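Local coordinates for protein Pgp2 (Campylobacter jejuni subsp. jejuni, PDB 6XJ6) that probably trims peptidoglycan stem peptides as an LD-carboxypeptidase of the YkuD family and, through a peptidoglycan-binding pocket on its NTF2-like domain, directs helical cell shape, at residues S19-D24 / D235-P240; P75-L81 / K155-E161; D179-W183 / T194-Y199. All blocks are in the same frame, centred on the assembly; numbering follows the deposited sequence.

Contact 1. Residues S19-D24 / D235-P240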
# COMPACT_ATOMS: atom_id res chain seq x y z
N SER A 19 10.60 -7.94 5.83
CA SER A 19 10.21 -8.58 4.58
C SER A 19 8.79 -8.23 4.16
O SER A 19 8.48 -8.26 2.96
CB SER A 19 10.38 -10.10 4.71
OG SER A 19 9.52 -10.63 5.70
N LEU A 20 7.90 -7.93 5.11
CA LEU A 20 6.55 -7.48 4.79
C LEU A 20 6.38 -5.98 4.97
O LEU A 20 5.25 -5.49 4.98
CB LEU A 20 5.52 -8.24 5.62
CG LEU A 20 5.52 -9.75 5.42
CD1 LEU A 20 4.48 -10.41 6.32
CD2 LEU A 20 5.29 -10.13 3.96
N GLY A 21 7.48 -5.26 5.09
CA GLY A 21 7.47 -3.82 5.30
C GLY A 21 8.18 -3.43 6.59
O GLY A 21 8.47 -4.25 7.46
N TYR A 22 8.44 -2.13 6.68
CA TYR A 22 9.07 -1.50 7.83
C TYR A 22 8.07 -0.47 8.35
O TYR A 22 7.71 0.46 7.62
CB TYR A 22 10.37 -0.84 7.38
CG TYR A 22 11.24 -0.17 8.43
CD1 TYR A 22 11.53 -0.79 9.64
CD2 TYR A 22 11.81 1.07 8.17
CE1 TYR A 22 12.35 -0.17 10.57
CE2 TYR A 22 12.63 1.69 9.09
CZ TYR A 22 12.89 1.07 10.29
OH TYR A 22 13.71 1.70 11.21
N TYR A 23 7.59 -0.66 9.58
CA TYR A 23 6.47 0.10 10.11
C TYR A 23 6.87 0.83 11.39
O TYR A 23 7.58 0.29 12.24
CB TYR A 23 5.29 -0.84 10.39
CG TYR A 23 4.86 -1.55 9.14
CD1 TYR A 23 3.99 -0.95 8.25
CD2 TYR A 23 5.37 -2.81 8.81
CE1 TYR A 23 3.63 -1.57 7.08
CE2 TYR A 23 5.00 -3.44 7.63
CZ TYR A 23 4.13 -2.80 6.77
OH TYR A 23 3.73 -3.38 5.58
N ASP A 24 6.36 2.05 11.53
CA ASP A 24 6.71 2.85 12.69
C ASP A 24 6.11 2.30 13.97
O ASP A 24 6.70 2.44 15.05
CB ASP A 24 6.27 4.30 12.48
CG ASP A 24 6.75 5.21 13.58
OD1 ASP A 24 7.96 5.48 13.64
OD2 ASP A 24 5.91 5.65 14.38
N ASP A 235 5.28 8.73 11.56
CA ASP A 235 4.48 7.52 11.35
C ASP A 235 4.73 6.92 9.96
O ASP A 235 3.81 6.60 9.22
CB ASP A 235 2.99 7.80 11.57
CG ASP A 235 2.16 6.53 11.68
OD1 ASP A 235 2.70 5.48 12.09
OD2 ASP A 235 0.95 6.58 11.36
N ILE A 236 6.01 6.76 9.62
CA ILE A 236 6.37 6.29 8.28
C ILE A 236 6.21 4.78 8.21
O ILE A 236 6.78 4.03 9.01
CB ILE A 236 7.79 6.71 7.92
CG1 ILE A 236 7.91 8.24 7.92
CG2 ILE A 236 8.16 6.18 6.53
CD1 ILE A 236 9.35 8.72 7.89
N ASN A 237 5.43 4.33 7.22
CA ASN A 237 5.26 2.92 6.90
C ASN A 237 5.68 2.71 5.46
O ASN A 237 5.16 3.39 4.57
CB ASN A 237 3.81 2.49 7.03
CG ASN A 237 3.29 2.57 8.44
OD1 ASN A 237 4.02 2.32 9.40
ND2 ASN A 237 2.01 2.90 8.59
N ILE A 238 6.60 1.79 5.23
CA ILE A 238 7.06 1.45 3.90
C ILE A 238 6.75 -0.02 3.67
O ILE A 238 7.09 -0.87 4.51
CB ILE A 238 8.56 1.76 3.71
CG1 ILE A 238 8.76 3.27 3.81
CG2 ILE A 238 9.07 1.21 2.39
CD1 ILE A 238 10.18 3.72 3.62
N SER A 239 6.08 -0.31 2.55
CA SER A 239 5.61 -1.66 2.31
C SER A 239 5.91 -2.11 0.89
O SER A 239 5.77 -1.32 -0.06
CB SER A 239 4.09 -1.70 2.50
OG SER A 239 3.73 -1.19 3.77
N PRO A 240 6.26 -3.38 0.69
CA PRO A 240 6.43 -3.89 -0.66
C PRO A 240 5.09 -3.96 -1.37
O PRO A 240 4.06 -4.22 -0.75
CB PRO A 240 7.01 -5.30 -0.43
CG PRO A 240 6.46 -5.70 0.88
CD PRO A 240 6.42 -4.44 1.70
O HOH W 1 8.29 7.30 11.41
O HOH W 2 6.51 8.52 14.15
O HOH W 3 3.36 5.63 14.67
O HOH W 4 9.03 4.50 10.72
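A short antiparallel pairing at the edge of a beta-sheet joins the N-terminal part of the chain to the NTF2-like domain: Tyr22, in the brief strand 22-23, lies beside Ile238 of strand 232-240. The two residues form a hydrogen-bonded pair, with Tyr22 N donating to Ile238 O at 2.8 Å and Ile238 N returning a nearly straight bond to Tyr22 O at 3.0 Å. Asn237 turns its amide oxygen to the neighbouring strand, where OD1 accepts from Asp24 N at 3.2 Å and also lies at the edge of the Tyr23 ring; ring and amide planes are 54° apart. The same ring has Ile238 O over one face. With CG anti to its own carbonyl carbon (chi1 -58°), Tyr23 sends its ring back along the strands, and its OH donates to Leu20 O at 2.7 Å, in the carbonyl plane. Ser239 OG lies 2.8 Å from Tyr23 OH, close enough for a second bond, though its proton has another acceptor within reach. The bond to Leu20 O holds the far end of this buried ring. Pro240 packs its CD against Leu20 C at 3.6 Å, closing that end of the pairing. At the other end the carboxylates of Asp24 and Asp235 come near each other, and a bridging water donates to Asp24 OD2 and to Asp235 OD1, which would ease their mutual repulsion. Strand 249-260 flanks the far side of strand 232-240, so strand 22-23 adds a short, weakly bonded edge strand to the curved antiparallel sheet characteristic of the NTF2-like fold.

Contact 2. Residues P75-L81 / K155-E161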
# COMPACT_ATOMS: atom_id res chain seq x y z
N PRO A 75 -7.74 -7.91 -6.99
CA PRO A 75 -6.61 -7.00 -7.22
C PRO A 75 -5.33 -7.46 -6.55
O PRO A 75 -5.32 -8.00 -5.45
CB PRO A 75 -7.09 -5.66 -6.65
CG PRO A 75 -8.28 -5.94 -5.86
CD PRO A 75 -8.82 -7.29 -6.21
N VAL A 76 -4.23 -7.19 -7.26
CA VAL A 76 -2.88 -7.43 -6.79
C VAL A 76 -2.30 -6.09 -6.34
O VAL A 76 -2.44 -5.08 -7.05
CB VAL A 76 -2.04 -8.04 -7.93
CG1 VAL A 76 -0.57 -8.10 -7.58
CG2 VAL A 76 -2.59 -9.42 -8.28
N GLY A 77 -1.68 -6.07 -5.17
CA GLY A 77 -1.08 -4.85 -4.68
C GLY A 77 -1.13 -4.79 -3.17
O GLY A 77 -1.23 -5.81 -2.50
N PHE A 78 -1.06 -3.56 -2.66
CA PHE A 78 -1.03 -3.29 -1.23
C PHE A 78 -2.16 -2.33 -0.90
O PHE A 78 -2.24 -1.24 -1.48
CB PHE A 78 0.33 -2.71 -0.81
CG PHE A 78 0.62 -2.87 0.65
CD1 PHE A 78 1.28 -3.99 1.13
CD2 PHE A 78 0.25 -1.89 1.56
CE1 PHE A 78 1.57 -4.13 2.47
CE2 PHE A 78 0.53 -2.03 2.90
CZ PHE A 78 1.18 -3.15 3.36
N TYR A 79 -3.01 -2.74 0.04
CA TYR A 79 -4.25 -2.08 0.40
C TYR A 79 -4.36 -2.03 1.92
O TYR A 79 -3.45 -2.45 2.65
CB TYR A 79 -5.44 -2.81 -0.24
CG TYR A 79 -5.38 -2.79 -1.74
CD1 TYR A 79 -4.75 -3.81 -2.44
CD2 TYR A 79 -5.91 -1.74 -2.46
CE1 TYR A 79 -4.65 -3.79 -3.81
CE2 TYR A 79 -5.83 -1.70 -3.84
CZ TYR A 79 -5.19 -2.73 -4.51
OH TYR A 79 -5.08 -2.68 -5.87
N GLU A 80 -5.48 -1.50 2.39
CA GLU A 80 -5.81 -1.51 3.80
C GLU A 80 -7.13 -2.24 4.00
O GLU A 80 -7.95 -2.35 3.07
CB GLU A 80 -5.90 -0.09 4.36
CG GLU A 80 -4.64 0.69 4.14
CD GLU A 80 -4.82 2.14 4.44
OE1 GLU A 80 -4.98 2.47 5.63
OE2 GLU A 80 -4.84 2.95 3.48
N LEU A 81 -7.33 -2.74 5.22
CA LEU A 81 -8.54 -3.45 5.59
C LEU A 81 -9.35 -2.64 6.59
O LEU A 81 -8.80 -2.14 7.58
CB LEU A 81 -8.21 -4.82 6.19
CG LEU A 81 -9.39 -5.79 6.22
CD1 LEU A 81 -9.77 -6.24 4.82
CD2 LEU A 81 -9.02 -6.99 7.08
N LYS A 155 -4.25 -1.78 13.25
CA LYS A 155 -3.99 -1.24 11.93
C LYS A 155 -3.64 -2.40 11.02
O LYS A 155 -2.63 -3.08 11.23
CB LYS A 155 -2.83 -0.24 11.99
CG LYS A 155 -2.49 0.42 10.66
CD LYS A 155 -3.59 1.35 10.19
CE LYS A 155 -3.14 2.21 9.02
NZ LYS A 155 -4.14 3.27 8.67
N VAL A 156 -4.47 -2.64 10.00
CA VAL A 156 -4.41 -3.86 9.21
C VAL A 156 -4.23 -3.51 7.74
O VAL A 156 -5.05 -2.79 7.15
CB VAL A 156 -5.66 -4.74 9.40
CG1 VAL A 156 -5.52 -6.04 8.65
CG2 VAL A 156 -5.87 -5.01 10.89
N PHE A 157 -3.17 -4.02 7.15
CA PHE A 157 -2.90 -3.89 5.73
C PHE A 157 -3.20 -5.18 5.00
O PHE A 157 -3.27 -6.27 5.58
CB PHE A 157 -1.44 -3.48 5.51
CG PHE A 157 -1.12 -2.13 6.05
CD1 PHE A 157 -1.70 -1.00 5.49
CD2 PHE A 157 -0.26 -1.97 7.12
CE1 PHE A 157 -1.42 0.25 5.99
CE2 PHE A 157 0.03 -0.72 7.62
CZ PHE A 157 -0.55 0.39 7.06
N VAL A 158 -3.37 -5.05 3.68
CA VAL A 158 -3.75 -6.14 2.80
C VAL A 158 -2.71 -6.18 1.69
O VAL A 158 -2.54 -5.21 0.96
CB VAL A 158 -5.15 -5.90 2.21
CG1 VAL A 158 -5.49 -6.89 1.10
CG2 VAL A 158 -6.18 -5.95 3.33
N MET A 159 -2.01 -7.30 1.59
CA MET A 159 -0.96 -7.49 0.61
C MET A 159 -1.35 -8.71 -0.20
O MET A 159 -1.42 -9.82 0.33
CB MET A 159 0.38 -7.69 1.33
CG MET A 159 1.55 -7.93 0.42
SD MET A 159 3.08 -7.97 1.37
CE MET A 159 4.20 -8.60 0.14
N THR A 160 -1.66 -8.51 -1.48
CA THR A 160 -2.14 -9.58 -2.34
C THR A 160 -1.18 -9.79 -3.50
O THR A 160 -0.94 -8.87 -4.29
CB THR A 160 -3.55 -9.30 -2.83
OG1 THR A 160 -4.38 -9.12 -1.67
CG2 THR A 160 -4.07 -10.45 -3.67
N GLU A 161 -0.64 -10.99 -3.57
CA GLU A 161 0.27 -11.43 -4.62
C GLU A 161 -0.49 -12.22 -5.67
O GLU A 161 -1.47 -12.91 -5.38
CB GLU A 161 1.33 -12.38 -4.04
CG GLU A 161 2.17 -11.77 -2.95
CD GLU A 161 3.07 -12.78 -2.27
OE1 GLU A 161 2.72 -13.97 -2.18
OE2 GLU A 161 4.15 -12.35 -1.79
O HOH W 5 -6.53 -7.92 -2.90
O HOH W 6 -5.83 1.40 7.73
O HOH W 7 -6.66 -0.89 9.14
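Strands 77-80 and 156-161 run antiparallel, 157° apart in direction, and are tied by backbone bonds between Gly77 and Thr160, between Tyr79 and Val158, and from Leu81 N to Val156 O. They form the edge pair of the mixed sheet in the L,D-transpeptidase (YkuD) domain, strand 77-80 being outermost. The pair runs close to the predicted catalytic residues, the Pro75 side chain lying about 8 Å from that of Cys136, the predicted nucleophile. Tyr79 N meets Val158 O in the carbonyl plane at 2.7 Å, whereas Val158 N stands well above the carbonyl plane of Tyr79. On the face carrying Phe78, Glu80, Phe157 and Met159, the Phe78 ring tilts at 37° to that of Phe157 and pushes CZ to within 3.4 Å of Phe157 CB. Met159, extended along its length, lays CB beside Phe78 CD1 at 3.8 Å and brings SD to the ring edge, a Met-aromatic contact. Glu80 runs alongside Phe157, its CG at the ring edge. On the face of Tyr79 and Val158, Leu81 CB meets Val158 CG2 at 3.7 Å; Tyr79 reaches on to Asp106 with its hydroxyl. At the exposed end, Lys155, bent at chi2 (68°), swings NZ back to Glu80 OE1, making a salt bridge of 3.3 Å that is doubled by a water accepting from Lys155 NZ at 2.7 Å and donating to Glu80 OE1.

Contact 3. Residues D179-W183 / T194-Y199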
# COMPACT_ATOMS: atom_id res chain seq x y z
N ASP A 179 15.97 8.50 -0.09
CA ASP A 179 15.38 9.28 -1.17
C ASP A 179 14.20 10.11 -0.67
O ASP A 179 14.04 11.27 -1.06
CB ASP A 179 14.90 8.35 -2.29
CG ASP A 179 16.04 7.76 -3.10
OD1 ASP A 179 17.17 8.29 -3.04
OD2 ASP A 179 15.78 6.77 -3.82
N LEU A 180 13.36 9.52 0.18
CA LEU A 180 12.22 10.25 0.73
C LEU A 180 12.66 11.54 1.41
O LEU A 180 12.05 12.60 1.20
CB LEU A 180 11.48 9.35 1.73
CG LEU A 180 10.25 9.95 2.40
CD1 LEU A 180 9.11 10.10 1.40
CD2 LEU A 180 9.82 9.09 3.57
N PHE A 181 13.70 11.47 2.24
CA PHE A 181 14.12 12.67 2.96
C PHE A 181 14.89 13.63 2.06
O PHE A 181 14.91 14.84 2.33
CB PHE A 181 14.89 12.28 4.23
CG PHE A 181 13.98 11.87 5.33
CD1 PHE A 181 13.42 12.82 6.17
CD2 PHE A 181 13.62 10.55 5.50
CE1 PHE A 181 12.54 12.46 7.16
CE2 PHE A 181 12.74 10.18 6.49
CZ PHE A 181 12.20 11.13 7.33
N THR A 182 15.50 13.13 0.99
CA THR A 182 16.13 14.00 0.00
C THR A 182 15.07 14.75 -0.79
O THR A 182 15.21 15.95 -1.06
CB THR A 182 17.01 13.17 -0.93
OG1 THR A 182 18.00 12.47 -0.17
CG2 THR A 182 17.70 14.05 -1.98
N TRP A 183 14.00 14.05 -1.16
CA TRP A 183 12.85 14.69 -1.81
C TRP A 183 12.21 15.72 -0.89
O TRP A 183 11.87 16.82 -1.32
CB TRP A 183 11.88 13.57 -2.19
CG TRP A 183 10.48 13.94 -2.61
CD1 TRP A 183 10.07 14.42 -3.83
CD2 TRP A 183 9.30 13.79 -1.82
NE1 TRP A 183 8.71 14.59 -3.83
CE2 TRP A 183 8.21 14.21 -2.61
CE3 TRP A 183 9.05 13.34 -0.52
CZ2 TRP A 183 6.90 14.19 -2.14
CZ3 TRP A 183 7.75 13.33 -0.06
CH2 TRP A 183 6.69 13.75 -0.87
N THR A 194 15.89 19.09 -8.24
CA THR A 194 16.04 17.90 -7.41
C THR A 194 14.68 17.28 -7.11
O THR A 194 14.53 16.05 -7.17
CB THR A 194 16.78 18.26 -6.11
OG1 THR A 194 18.05 18.82 -6.43
CG2 THR A 194 16.98 17.01 -5.25
N TYR A 195 13.70 18.10 -6.76
CA TYR A 195 12.35 17.60 -6.48
C TYR A 195 11.81 16.80 -7.65
O TYR A 195 11.34 15.66 -7.48
CB TYR A 195 11.45 18.80 -6.16
CG TYR A 195 9.97 18.52 -6.00
CD1 TYR A 195 9.10 18.77 -7.05
CD2 TYR A 195 9.45 18.05 -4.80
CE1 TYR A 195 7.75 18.54 -6.92
CE2 TYR A 195 8.09 17.82 -4.66
CZ TYR A 195 7.24 18.07 -5.72
OH TYR A 195 5.89 17.85 -5.60
N LEU A 196 11.89 17.35 -8.86
CA LEU A 196 11.34 16.69 -10.03
C LEU A 196 12.08 15.41 -10.40
O LEU A 196 11.51 14.54 -11.06
CB LEU A 196 11.33 17.64 -11.23
CG LEU A 196 10.39 18.84 -11.12
CD1 LEU A 196 10.61 19.78 -12.29
CD2 LEU A 196 8.94 18.38 -11.07
N SER A 197 13.34 15.27 -9.99
CA SER A 197 14.09 14.05 -10.30
C SER A 197 13.48 12.81 -9.65
O SER A 197 13.85 11.69 -10.03
CB SER A 197 15.54 14.20 -9.84
OG SER A 197 15.66 14.08 -8.43
N PHE A 198 12.58 12.97 -8.69
CA PHE A 198 11.97 11.83 -8.02
C PHE A 198 10.64 11.42 -8.63
O PHE A 198 9.95 10.58 -8.06
CB PHE A 198 11.79 12.13 -6.53
CG PHE A 198 13.09 12.22 -5.79
CD1 PHE A 198 13.62 13.44 -5.44
CD2 PHE A 198 13.80 11.07 -5.47
CE1 PHE A 198 14.82 13.52 -4.77
CE2 PHE A 198 15.00 11.14 -4.80
CZ PHE A 198 15.52 12.37 -4.45
N TYR A 199 10.28 11.98 -9.78
CA TYR A 199 9.06 11.61 -10.48
C TYR A 199 9.42 10.92 -11.79
O TYR A 199 10.40 11.29 -12.44
CB TYR A 199 8.17 12.84 -10.73
CG TYR A 199 7.67 13.41 -9.42
CD1 TYR A 199 6.45 13.04 -8.89
CD2 TYR A 199 8.46 14.30 -8.69
CE1 TYR A 199 6.00 13.55 -7.68
CE2 TYR A 199 8.03 14.81 -7.49
CZ TYR A 199 6.80 14.44 -6.98
OH TYR A 199 6.38 14.94 -5.77
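Trp183 and Tyr195 both hold CG anti to the backbone N (chi1 167° and 173°), and with these torsions the two side chains lie alongside each other, pointing the same way, while Phe198, with CG anti to its carbonyl carbon instead (chi1 -69°), drives its ring across against the helix that carries Trp183. The indole and the Tyr195 ring are nearly parallel but slid apart, so they barely overlap; Trp183 NE1 comes within 3.4 Å of Tyr195 CE2 at this offset. The indole N-H itself is spent on Tyr199: NE1 donates to Tyr199 OH at 3.1 Å, with the oxygen close to the indole plane. That hydroxyl also bonds to Glu286, and the Tyr195 hydroxyl to Lys219, so both phenol ends have partners beyond the cluster. Phe198 packs on helix 170-188 with both face and edge. Trp183 CB lies over one face of its ring, 4.0 Å from the centroid, in a CH-pi contact, and Thr182 CG2 meets the ring edge at CZ, 3.7 Å away. Asp179 adds its CB against Phe198 CE2 at 3.8 Å, while its carboxylate reaches on to the backbone of Met281. Across the opposite face of Phe198 stands Ser197 OG, which donates to Thr194 O at 2.6 Å, back toward helix 192-196. Trp183, Tyr195, Phe198 and Tyr199 thus make up an aromatic cluster that joins two successive helices of the NTF2-like domain. Helix 170-188 supplies one wall, and helix 192-196 and the type I turn from Leu196 to Tyr199 supply the other; strand 281-283 touches Trp183, Phe198 and Tyr199, helix 212-223 packs on Tyr199, and strand 232-240 reaches Trp183 through Phe233.

In the fold
Contacts 1 and 2 adjoin, their centres 13 Å apart, and meet where Ser239 and Tyr23 pack on Phe78, and Tyr23 also on Phe157; here the curved sheet of the NTF2-like domain lies against the mixed sheet of the catalytic domain. Contact 3 lies farther out, about 19 Å from contact 1 and 26 Å from contact 2 between centres, and reaches contact 1 through Phe181 on Ile236. Along the chain, residues 19-24 come first and 235-240 last, enclosing contact 2 and then contact 3, with strand 156-161 leading on to helix 170-188. The N-terminal strand thus pairs with a strand of the NTF2-like domain, and contacts 1 and 2 together place the two sheets in direct contact.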